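Side-chain contact in NAD-dependent aldehyde dehydrogenase (Burkholderia multivorans, PDB 5UJU), which probably oxidises aldehydes to carboxylic acids with NAD as the cofactor, as members of the aldehyde dehydrogenase family do: residues G484-S489 with D530-G535. Residues are numbered along the deposited sequence; the frame is centred on the assembly and turned at random.
Sequences GALTLS and DFHGTG. With EDO (1,2-ethanediol), chain G.
Leu-486 divides its fork between two neighbours on the facing loop: CD1 lies 3.7 Å from CE1 of the His-532 imidazole, approaching the ring obliquely, while CD2 rests on the backbone of Gly-533, 3.8 Å from its CA. A chi1 of -72° sets CG of Leu-486 beside the backbone N, and the branch end reaches the loop with both methyls. The His-532 ring, its CG anti to the backbone N (chi1 176°), has CE1 and NE2 nearest CD1 and also packs edge-to-face with Trp-219; both it and Leu-486 touch Cys-351. Gly-533, at positive phi (71°), has no side chain to stand between CD2 and the main chain. Beside this van der Waals contact the backbones are joined through water. One water donates to Leu-486 O at 2.8 Å and accepts from Gly-533 N at 3.0 Å; a second accepts from Thr-534 N and lies 2.7 Å from Ala-485 O. In the aldehyde dehydrogenase fold, the turn from helix 469-483 into strand 487-491, part of a seven-stranded mixed sheet, here meets the long loop after strand 511-514. The second subunit borders the same loop: earlier in it, Asp-530 OD1 forms a salt bridge with Lys-198 of that chain, and OD2 accepts a 2.5 Å hydrogen bond from O2 of ethanediol, probably a crystallisation additive.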
loop_
_atom_site.group_PDB
_atom_site.type_symbol
_atom_site.label_atom_id
_atom_site.label_comp_id
_atom_site.label_asym_id
_atom_site.label_seq_id
_atom_site.Cartn_x
_atom_site.Cartn_y
_atom_site.Cartn_z
ATOM N N GLY A 484 -12.008 -14.011 -9.685
ATOM C CA GLY A 484 -12.179 -13.441 -8.365
ATOM C C GLY A 484 -13.088 -14.294 -7.496
ATOM O O GLY A 484 -13.882 -15.106 -7.979
ATOM N N ALA A 485 -12.930 -14.133 -6.181
ATOM C CA ALA A 485 -13.784 -14.851 -5.243
ATOM C C ALA A 485 -13.539 -14.321 -3.845
ATOM O O ALA A 485 -12.398 -14.019 -3.488
ATOM C CB ALA A 485 -13.528 -16.369 -5.265
ATOM N N LEU A 486 -14.604 -14.267 -3.045
ATOM C CA LEU A 486 -14.495 -13.933 -1.631
ATOM C C LEU A 486 -14.498 -15.147 -0.719
ATOM O O LEU A 486 -13.855 -15.106 0.329
ATOM C CB LEU A 486 -15.635 -13.000 -1.213
ATOM C CG LEU A 486 -15.566 -11.561 -1.717
ATOM C CD1 LEU A 486 -16.686 -10.762 -1.073
ATOM C CD2 LEU A 486 -14.197 -10.908 -1.436
ATOM N N THR A 487 -15.210 -16.227 -1.066
ATOM C CA THR A 487 -15.226 -17.398 -0.204
ATOM C C THR A 487 -15.131 -18.667 -1.032
ATOM O O THR A 487 -15.577 -18.722 -2.187
ATOM C CB THR A 487 -16.483 -17.460 0.684
ATOM O OG1 THR A 487 -17.651 -17.530 -0.136
ATOM C CG2 THR A 487 -16.589 -16.212 1.596
ATOM N N LEU A 488 -14.541 -19.684 -0.415
ATOM C CA LEU A 488 -14.481 -21.042 -0.938
ATOM C C LEU A 488 -14.779 -21.992 0.214
ATOM O O LEU A 488 -14.214 -21.845 1.302
ATOM C CB LEU A 488 -13.107 -21.348 -1.540
ATOM C CG LEU A 488 -12.862 -22.809 -1.949
ATOM C CD1 LEU A 488 -13.749 -23.209 -3.141
ATOM C CD2 LEU A 488 -11.376 -23.007 -2.248
ATOM N N SER A 489 -15.666 -22.956 -0.022
ATOM C CA SER A 489 -16.148 -23.869 1.009
ATOM C C SER A 489 -15.959 -25.303 0.526
ATOM O O SER A 489 -16.278 -25.618 -0.625
ATOM C CB SER A 489 -17.631 -23.588 1.318
ATOM O OG SER A 489 -18.139 -24.399 2.366
ATOM N N ASP A 530 -11.472 -12.752 10.887
ATOM C CA ASP A 530 -11.609 -13.130 9.484
ATOM C C ASP A 530 -11.257 -11.947 8.586
ATOM O O ASP A 530 -11.914 -10.901 8.644
ATOM C CB ASP A 530 -13.029 -13.615 9.192
ATOM C CG ASP A 530 -13.450 -14.772 10.095
ATOM O OD1 ASP A 530 -12.626 -15.683 10.342
ATOM O OD2 ASP A 530 -14.603 -14.764 10.569
ATOM N N PHE A 531 -10.236 -12.122 7.748
ATOM C CA PHE A 531 -9.981 -11.175 6.672
ATOM C C PHE A 531 -11.079 -11.306 5.629
ATOM O O PHE A 531 -11.321 -12.401 5.104
ATOM C CB PHE A 531 -8.620 -11.439 6.032
ATOM C CG PHE A 531 -7.462 -11.263 6.972
ATOM C CD1 PHE A 531 -7.029 -9.992 7.328
ATOM C CD2 PHE A 531 -6.808 -12.374 7.500
ATOM C CE1 PHE A 531 -5.966 -9.826 8.195
ATOM C CE2 PHE A 531 -5.745 -12.220 8.364
ATOM C CZ PHE A 531 -5.321 -10.942 8.714
ATOM N N HIS A 532 -11.742 -10.194 5.323
ATOM C CA HIS A 532 -12.765 -10.162 4.285
ATOM C C HIS A 532 -12.087 -9.848 2.952
ATOM O O HIS A 532 -11.624 -8.720 2.728
ATOM C CB HIS A 532 -13.836 -9.131 4.619
ATOM C CG HIS A 532 -14.872 -8.979 3.554
ATOM N ND1 HIS A 532 -15.901 -9.882 3.387
ATOM C CD2 HIS A 532 -15.037 -8.035 2.598
ATOM C CE1 HIS A 532 -16.657 -9.500 2.372
ATOM N NE2 HIS A 532 -16.157 -8.379 1.877
ATOM N N GLY A 533 -12.029 -10.843 2.069
ATOM C CA GLY A 533 -11.220 -10.753 0.867
ATOM C C GLY A 533 -9.738 -10.817 1.190
ATOM O O GLY A 533 -9.330 -10.545 2.323
ATOM N N THR A 534 -8.912 -11.171 0.210
ATOM C CA THR A 534 -7.472 -11.210 0.426
ATOM C C THR A 534 -6.732 -10.051 -0.216
ATOM O O THR A 534 -5.679 -9.658 0.290
ATOM C CB THR A 534 -6.875 -12.516 -0.115
ATOM O OG1 THR A 534 -7.046 -12.566 -1.542
ATOM C CG2 THR A 534 -7.542 -13.741 0.548
ATOM N N GLY A 535 -7.265 -9.486 -1.298
ATOM C CA GLY A 535 -6.508 -8.588 -2.143
ATOM C C GLY A 535 -5.655 -9.270 -3.196
ATOM O O GLY A 535 -4.897 -8.581 -3.891
HETATM C C1 EDO G . -17.594 -16.940 12.008
HETATM O O1 EDO G . -17.931 -15.857 11.143
HETATM C C2 EDO G . -16.124 -16.875 12.411
HETATM O O2 EDO G . -15.253 -17.079 11.285
HETATM O O HOH W 1 -10.473 -12.942 -1.975
HETATM O O HOH W 2 -13.611 -13.322 2.496
#